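Local structure of envelope polyprotein (Puumala orthohantavirus, 5FXU) at residues A[57-61]-A[283-289]; A[296-301]-A[326-330]. The protein forms the Gn half of the hantaviral surface glycoprotein spike, an antigenic envelope component that probably takes part in host-cell entry. All blocks are in the same frame, centred on the assembly; numbering follows the deposited sequence.

Contact 1 (A[57-61]-A[283-289]); sequences FTKWT and VTGKAPS
The CZ2 and NE1 side of the indole of W60 presses obliquely on the backbone of V283, T284 and G285, and this is the tight half of the contact. CZ2 of W60 comes within 3.4 Å of the carbonyl carbon of T284. Next to it, NE1 of W60 lies 3.6 Å from CA of G285. The backbone of 283-285 meets the ring partly at its edge, where C of V283 and N of T284 lie in the ring plane. CG of W60 is anti to the backbone N (chi1 179°), which carries the indole away from its own strand and across to 283-285. CG2 of V283 adds an apolar touch, 3.8 Å from CZ2 of W60.

The axes of 57-61 and 283-285 come no closer than 8.5 Å and run roughly antiparallel, at 149°. The strands belong to different sheets of the Gn head. Strand 54-64 pairs with 79-89 and 321-323, whereas 278-285 is an outer strand of a small three-stranded antiparallel sheet. The contact is therefore packing between sheets, with side chains of 57-61 set largely against the backbone of 283-289.

Toward P288 the fit is looser. CG2 of T58 is 4.1 Å from CB of A287. OG1 of T58 sits 3.5 Å from CA of P288, a van der Waals touch, and hydrogen-bonds to E85 instead. E85 also bonds to S289, with its other carboxylate oxygen, so it links both segments from strand 79-89. The peptide bond before P288 is cis, where the chain turns beyond the strand. CB of T284 and of K286 is directed away from 57-61. Both residues are partly exposed, and T284 OG1 bonds to D294.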
ATOM      1  N   PHE A  57      11.563  10.136  -6.536  1.00 41.74           N
ATOM      2  CA  PHE A  57      10.469  10.744  -5.794  1.00 39.46           C
ATOM      3  C   PHE A  57      10.670  12.249  -5.728  1.00 40.40           C
ATOM      4  O   PHE A  57      11.794  12.745  -5.700  1.00 41.03           O
ATOM      5  CB  PHE A  57      10.459  10.235  -4.357  1.00 37.68           C
ATOM      6  CG  PHE A  57       9.658   8.990  -4.154  1.00 37.08           C
ATOM      7  CD1 PHE A  57      10.174   7.731  -4.482  1.00 36.97           C
ATOM      8  CD2 PHE A  57       8.397   9.064  -3.614  1.00 35.65           C
ATOM      9  CE1 PHE A  57       9.421   6.580  -4.279  1.00 36.71           C
ATOM     10  CE2 PHE A  57       7.651   7.927  -3.410  1.00 35.26           C
ATOM     11  CZ  PHE A  57       8.158   6.681  -3.750  1.00 35.36           C
ATOM     12  N   THR A  58       9.558  12.973  -5.708  1.00 39.74           N
ATOM     13  CA  THR A  58       9.578  14.358  -5.351  1.00 39.02           C
ATOM     14  C   THR A  58       9.357  14.430  -3.864  1.00 37.13           C
ATOM     15  O   THR A  58       8.347  13.983  -3.388  1.00 36.12           O
ATOM     16  CB  THR A  58       8.489  15.114  -6.085  1.00 39.12           C
ATOM     17  OG1 THR A  58       8.863  15.174  -7.453  1.00 39.47           O
ATOM     18  CG2 THR A  58       8.330  16.549  -5.519  1.00 40.64           C
ATOM     19  N   LYS A  59      10.315  14.976  -3.139  1.00 37.74           N
ATOM     20  CA  LYS A  59      10.147  15.229  -1.709  1.00 37.62           C
ATOM     21  C   LYS A  59       9.512  16.595  -1.471  1.00 36.52           C
ATOM     22  O   LYS A  59      10.054  17.576  -1.888  1.00 38.13           O
ATOM     23  CB  LYS A  59      11.495  15.184  -1.033  1.00 39.70           C
ATOM     24  CG  LYS A  59      11.441  15.353   0.458  1.00 41.05           C
ATOM     25  CD  LYS A  59      12.844  15.372   0.986  1.00 44.25           C
ATOM     26  CE  LYS A  59      12.838  15.626   2.464  1.00 46.51           C
ATOM     27  NZ  LYS A  59      14.232  15.606   2.974  1.00 49.72           N
ATOM     28  N   TRP A  60       8.395  16.631  -0.759  1.00 35.04           N
ATOM     29  CA  TRP A  60       7.614  17.811  -0.528  1.00 34.18           C
ATOM     30  C   TRP A  60       7.478  17.985   0.982  1.00 35.06           C
ATOM     31  O   TRP A  60       6.959  17.113   1.660  1.00 33.32           O
ATOM     32  CB  TRP A  60       6.234  17.633  -1.176  1.00 33.44           C
ATOM     33  CG  TRP A  60       5.307  18.795  -0.998  1.00 32.61           C
ATOM     34  CD1 TRP A  60       5.654  20.125  -0.952  1.00 32.36           C
ATOM     35  CD2 TRP A  60       3.882  18.750  -0.857  1.00 31.54           C
ATOM     36  NE1 TRP A  60       4.547  20.901  -0.747  1.00 32.31           N
ATOM     37  CE2 TRP A  60       3.437  20.091  -0.694  1.00 32.44           C
ATOM     38  CE3 TRP A  60       2.941  17.727  -0.837  1.00 30.20           C
ATOM     39  CZ2 TRP A  60       2.072  20.422  -0.537  1.00 31.32           C
ATOM     40  CZ3 TRP A  60       1.606  18.049  -0.674  1.00 29.90           C
ATOM     41  CH2 TRP A  60       1.181  19.389  -0.527  1.00 31.15           C
ATOM     42  N   THR A  61       7.943  19.126   1.499  1.00 36.75           N
ATOM     43  CA  THR A  61       8.077  19.370   2.951  1.00 37.54           C
ATOM     44  C   THR A  61       7.509  20.754   3.319  1.00 37.21           C
ATOM     45  O   THR A  61       7.413  21.618   2.475  1.00 38.09           O
ATOM     46  CB  THR A  61       9.567  19.317   3.373  1.00 38.59           C
ATOM     47  OG1 THR A  61      10.343  20.196   2.549  1.00 39.82           O
ATOM     48  CG2 THR A  61      10.105  17.955   3.204  1.00 38.99           C
ATOM     49  N   VAL A 283      -1.769  23.310   2.615  1.00 41.42           N
ATOM     50  CA  VAL A 283      -0.543  23.624   1.907  1.00 39.65           C
ATOM     51  C   VAL A 283      -0.591  23.168   0.457  1.00 38.36           C
ATOM     52  O   VAL A 283      -1.304  22.233   0.102  1.00 37.17           O
ATOM     53  CB  VAL A 283       0.705  23.037   2.612  1.00 38.59           C
ATOM     54  CG1 VAL A 283       0.927  23.723   3.953  1.00 38.87           C
ATOM     55  CG2 VAL A 283       0.586  21.533   2.795  1.00 38.07           C
ATOM     56  N   THR A 284       0.202  23.832  -0.369  1.00 38.49           N
ATOM     57  CA  THR A 284       0.317  23.481  -1.765  1.00 39.68           C
ATOM     58  C   THR A 284       1.778  23.378  -2.119  1.00 40.05           C
ATOM     59  O   THR A 284       2.649  23.793  -1.346  1.00 39.93           O
ATOM     60  CB  THR A 284      -0.359  24.525  -2.660  1.00 41.76           C
ATOM     61  OG1 THR A 284       0.227  25.820  -2.409  1.00 42.35           O
ATOM     62  CG2 THR A 284      -1.859  24.582  -2.385  1.00 41.48           C
ATOM     63  N   GLY A 285       2.056  22.810  -3.284  1.00 39.68           N
ATOM     64  CA  GLY A 285       3.439  22.685  -3.721  1.00 40.07           C
ATOM     65  C   GLY A 285       3.578  22.242  -5.147  1.00 39.97           C
ATOM     66  O   GLY A 285       2.584  21.952  -5.802  1.00 36.53           O
ATOM     67  N   LYS A 286       4.836  22.168  -5.595  1.00 41.54           N
ATOM     68  CA  LYS A 286       5.173  21.820  -6.967  1.00 44.06           C
ATOM     69  C   LYS A 286       5.759  20.425  -7.074  1.00 43.11           C
ATOM     70  O   LYS A 286       6.817  20.139  -6.502  1.00 43.52           O
ATOM     71  CB  LYS A 286       6.171  22.817  -7.512  1.00 47.82           C
ATOM     72  CG  LYS A 286       5.730  24.266  -7.358  1.00 51.25           C
ATOM     73  CD  LYS A 286       6.882  25.209  -7.664  1.00 54.26           C
ATOM     74  CE  LYS A 286       6.377  26.629  -7.776  1.00 56.50           C
ATOM     75  NZ  LYS A 286       7.517  27.579  -7.816  1.00 59.21           N
ATOM     76  N   ALA A 287       5.063  19.561  -7.803  1.00 41.07           N
ATOM     77  CA  ALA A 287       5.515  18.195  -8.036  1.00 39.98           C
ATOM     78  C   ALA A 287       5.375  17.873  -9.518  1.00 39.09           C
ATOM     79  O   ALA A 287       4.262  17.907 -10.028  1.00 37.98           O
ATOM     80  CB  ALA A 287       4.709  17.234  -7.200  1.00 39.39           C
ATOM     81  N   PRO A 288       6.479  17.625 -10.226  1.00 39.40           N
ATOM     82  CA  PRO A 288       7.847  17.720  -9.687  1.00 40.63           C
ATOM     83  C   PRO A 288       8.228  19.176  -9.385  1.00 42.04           C
ATOM     84  O   PRO A 288       7.493  20.087  -9.752  1.00 42.09           O
ATOM     85  CB  PRO A 288       8.724  17.103 -10.792  1.00 41.25           C
ATOM     86  CG  PRO A 288       7.907  17.193 -12.028  1.00 41.51           C
ATOM     87  CD  PRO A 288       6.466  17.086 -11.599  1.00 40.34           C
ATOM     88  N   SER A 289       9.340  19.376  -8.688  1.00 43.18           N
ATOM     89  CA  SER A 289       9.769  20.710  -8.260  1.00 44.80           C
ATOM     90  C   SER A 289      10.043  21.669  -9.413  1.00 47.42           C
ATOM     91  O   SER A 289       9.990  22.889  -9.224  1.00 48.68           O
ATOM     92  CB  SER A 289      11.022  20.623  -7.390  1.00 45.12           C
ATOM     93  OG  SER A 289      12.126  20.152  -8.135  1.00 44.46           O
TER

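Contact 2 (A[296-301]-A[326-330]); sequences IQGVAF and GIIME
The F301 ring rests against the backbone of G326 and I327. CA of G326 lies over one face, 4.2 Å from the ring centroid and 27° off the normal, as a CH-pi contact. N of I328 lies in the ring plane, at the edge. CG1 of I328 reaches the ring obliquely, 3.8 Å from CD1 of F301. A chi1 of 72° puts CG of F301 between its own backbone N and carbonyl carbon, and the ring swings over toward 326-328.

The other flat pair is the amide of Q297 and the carboxylate of E330. These side chains lie alongside each other and point the same way, with their planes 59° apart. NE2 of Q297 gives a hydrogen bond of 2.9 Å to OE1 of E330. OE1 accepts it with its anti lone pair, the one away from OE2, and lies close to the amide plane. OE2 of E330 accepts a bond from N of N332, so both carboxylate oxygens are held and the group's rotation is probably restricted.

Four backbone bonds join the strands. N of E330 donates to O of Q297, and N of F301 to O of G326. V299 and I328 bond in both directions. V299 N to I328 O is 2.9 Å. I328 N to V299 O is 2.8 Å. The side chains of A300 and I327 line one sheet face and pack on V283; I327 also meets W60 and W62. M329 starts on that face, but its end turns away. V299 and I328 point to the other face, and both are partly exposed. V299-I328 is a hydrogen-bonded pair flanked by the non-hydrogen-bonded pairs G298-M329 and A300-I327, the register of an antiparallel beta pair, here in a three-stranded sheet of the Gn head.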
ATOM      1  N   ILE A 296       0.001  20.037  -6.506  1.00 37.69           N
ATOM      2  CA  ILE A 296      -0.390  19.173  -5.394  1.00 36.90           C
ATOM      3  C   ILE A 296      -0.838  20.011  -4.201  1.00 36.36           C
ATOM      4  O   ILE A 296      -0.346  21.112  -4.005  1.00 36.13           O
ATOM      5  CB  ILE A 296       0.774  18.218  -5.008  1.00 36.90           C
ATOM      6  CG1 ILE A 296       0.253  17.056  -4.153  1.00 35.54           C
ATOM      7  CG2 ILE A 296       1.932  18.974  -4.346  1.00 36.94           C
ATOM      8  CD1 ILE A 296       1.318  16.072  -3.760  1.00 35.50           C
ATOM      9  N   GLN A 297      -1.786  19.488  -3.435  1.00 35.72           N
ATOM     10  CA  GLN A 297      -2.191  20.100  -2.175  1.00 35.46           C
ATOM     11  C   GLN A 297      -2.357  19.050  -1.092  1.00 33.20           C
ATOM     12  O   GLN A 297      -2.355  17.842  -1.350  1.00 31.56           O
ATOM     13  CB  GLN A 297      -3.500  20.890  -2.339  1.00 36.59           C
ATOM     14  CG  GLN A 297      -4.703  20.003  -2.559  1.00 37.97           C
ATOM     15  CD  GLN A 297      -5.967  20.766  -2.945  1.00 39.95           C
ATOM     16  OE1 GLN A 297      -5.903  21.848  -3.498  1.00 42.67           O
ATOM     17  NE2 GLN A 297      -7.123  20.166  -2.691  1.00 40.77           N
ATOM     18  N   GLY A 298      -2.525  19.529   0.125  1.00 31.62           N
ATOM     19  CA  GLY A 298      -2.686  18.650   1.247  1.00 31.20           C
ATOM     20  C   GLY A 298      -2.867  19.428   2.515  1.00 31.43           C
ATOM     21  O   GLY A 298      -3.055  20.635   2.476  1.00 32.55           O
ATOM     22  N   VAL A 299      -2.774  18.729   3.639  1.00 31.64           N
ATOM     23  CA  VAL A 299      -2.919  19.314   4.960  1.00 32.53           C
ATOM     24  C   VAL A 299      -1.674  19.039   5.774  1.00 32.35           C
ATOM     25  O   VAL A 299      -1.298  17.890   6.012  1.00 31.73           O
ATOM     26  CB  VAL A 299      -4.141  18.729   5.653  1.00 33.79           C
ATOM     27  CG1 VAL A 299      -4.259  19.229   7.086  1.00 35.26           C
ATOM     28  CG2 VAL A 299      -5.388  19.111   4.868  1.00 33.63           C
ATOM     29  N   ALA A 300      -1.033  20.117   6.188  1.00 33.29           N
ATOM     30  CA  ALA A 300       0.118  20.053   7.055  1.00 33.46           C
ATOM     31  C   ALA A 300      -0.322  19.640   8.443  1.00 33.66           C
ATOM     32  O   ALA A 300      -1.353  20.110   8.938  1.00 33.21           O
ATOM     33  CB  ALA A 300       0.806  21.410   7.122  1.00 34.88           C
ATOM     34  N   PHE A 301       0.489  18.798   9.079  1.00 33.05           N
ATOM     35  CA  PHE A 301       0.253  18.427  10.443  1.00 33.54           C
ATOM     36  C   PHE A 301       1.567  18.309  11.221  1.00 35.00           C
ATOM     37  O   PHE A 301       2.661  18.260  10.644  1.00 33.79           O
ATOM     38  CB  PHE A 301      -0.509  17.110  10.504  1.00 32.48           C
ATOM     39  CG  PHE A 301       0.315  15.920  10.134  1.00 31.82           C
ATOM     40  CD1 PHE A 301       0.415  15.514   8.808  1.00 30.98           C
ATOM     41  CD2 PHE A 301       1.001  15.194  11.110  1.00 31.57           C
ATOM     42  CE1 PHE A 301       1.166  14.391   8.463  1.00 30.52           C
ATOM     43  CE2 PHE A 301       1.759  14.085  10.760  1.00 31.42           C
ATOM     44  CZ  PHE A 301       1.842  13.687   9.439  1.00 30.52           C
ATOM     45  N   GLY A 326       5.138  15.060   6.981  1.00 31.10           N
ATOM     46  CA  GLY A 326       4.425  16.107   7.699  1.00 32.01           C
ATOM     47  C   GLY A 326       3.225  16.668   6.952  1.00 32.19           C
ATOM     48  O   GLY A 326       2.654  17.648   7.378  1.00 33.77           O
ATOM     49  N   ILE A 327       2.831  16.055   5.842  1.00 32.33           N
ATOM     50  CA  ILE A 327       1.676  16.513   5.056  1.00 32.48           C
ATOM     51  C   ILE A 327       0.788  15.322   4.680  1.00 31.95           C
ATOM     52  O   ILE A 327       1.278  14.345   4.128  1.00 32.29           O
ATOM     53  CB  ILE A 327       2.115  17.178   3.744  1.00 32.86           C
ATOM     54  CG1 ILE A 327       3.081  18.336   4.029  1.00 33.01           C
ATOM     55  CG2 ILE A 327       0.895  17.649   2.948  1.00 32.61           C
ATOM     56  CD1 ILE A 327       3.717  18.943   2.801  1.00 33.47           C
ATOM     57  N   ILE A 328      -0.509  15.424   4.961  1.00 31.97           N
ATOM     58  CA  ILE A 328      -1.481  14.471   4.442  1.00 31.76           C
ATOM     59  C   ILE A 328      -1.838  14.942   3.036  1.00 32.33           C
ATOM     60  O   ILE A 328      -2.612  15.904   2.890  1.00 32.41           O
ATOM     61  CB  ILE A 328      -2.745  14.402   5.312  1.00 31.72           C
ATOM     62  CG1 ILE A 328      -2.364  14.035   6.741  1.00 31.29           C
ATOM     63  CG2 ILE A 328      -3.746  13.366   4.734  1.00 31.74           C
ATOM     64  CD1 ILE A 328      -3.459  14.268   7.745  1.00 31.55           C
ATOM     65  N   MET A 329      -1.261  14.295   2.018  1.00 32.86           N
ATOM     66  CA  MET A 329      -1.516  14.694   0.634  1.00 34.85           C
ATOM     67  C   MET A 329      -3.001  14.456   0.249  1.00 33.69           C
ATOM     68  O   MET A 329      -3.687  13.577   0.798  1.00 32.67           O
ATOM     69  CB  MET A 329      -0.498  14.086  -0.359  1.00 37.71           C
ATOM     70  CG  MET A 329      -0.543  12.584  -0.472  1.00 41.23           C
ATOM     71  SD  MET A 329       0.814  12.062  -1.534  1.00 47.31           S
ATOM     72  CE  MET A 329       1.814  11.312  -0.265  1.00 46.28           C
ATOM     73  N   GLU A 330      -3.525  15.322  -0.613  1.00 33.94           N
ATOM     74  CA  GLU A 330      -4.942  15.293  -0.973  1.00 34.50           C
ATOM     75  C   GLU A 330      -5.265  13.947  -1.615  1.00 34.38           C
ATOM     76  O   GLU A 330      -4.722  13.616  -2.660  1.00 33.04           O
ATOM     77  CB  GLU A 330      -5.257  16.422  -1.958  1.00 35.19           C
ATOM     78  CG  GLU A 330      -6.709  16.502  -2.443  1.00 36.62           C
ATOM     79  CD  GLU A 330      -7.639  16.765  -1.283  1.00 37.75           C
ATOM     80  OE1 GLU A 330      -7.836  17.958  -0.911  1.00 38.27           O
ATOM     81  OE2 GLU A 330      -8.097  15.770  -0.689  1.00 37.32           O
TER

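Both contacts involve the small sheet of strands 278-285, 296-302 and 327-329. Contact 2 lies within it and joins the middle strand to an outer one. Contact 1 joins the other outer strand to strand 54-64 of a different sheet. Their centres are 10 Å apart, and probable backbone bonds from V283 O to G298 N and from G285 N to I296 O connect them. Contact 2 is a buried contact with the larger interface, 495 Å² against 270 Å², and relies on main-chain bonds plus one polar side-chain pair. Contact 1 is only partly buried and relies on van der Waals packing. W60 serves both, since it also packs on Q297 and I296.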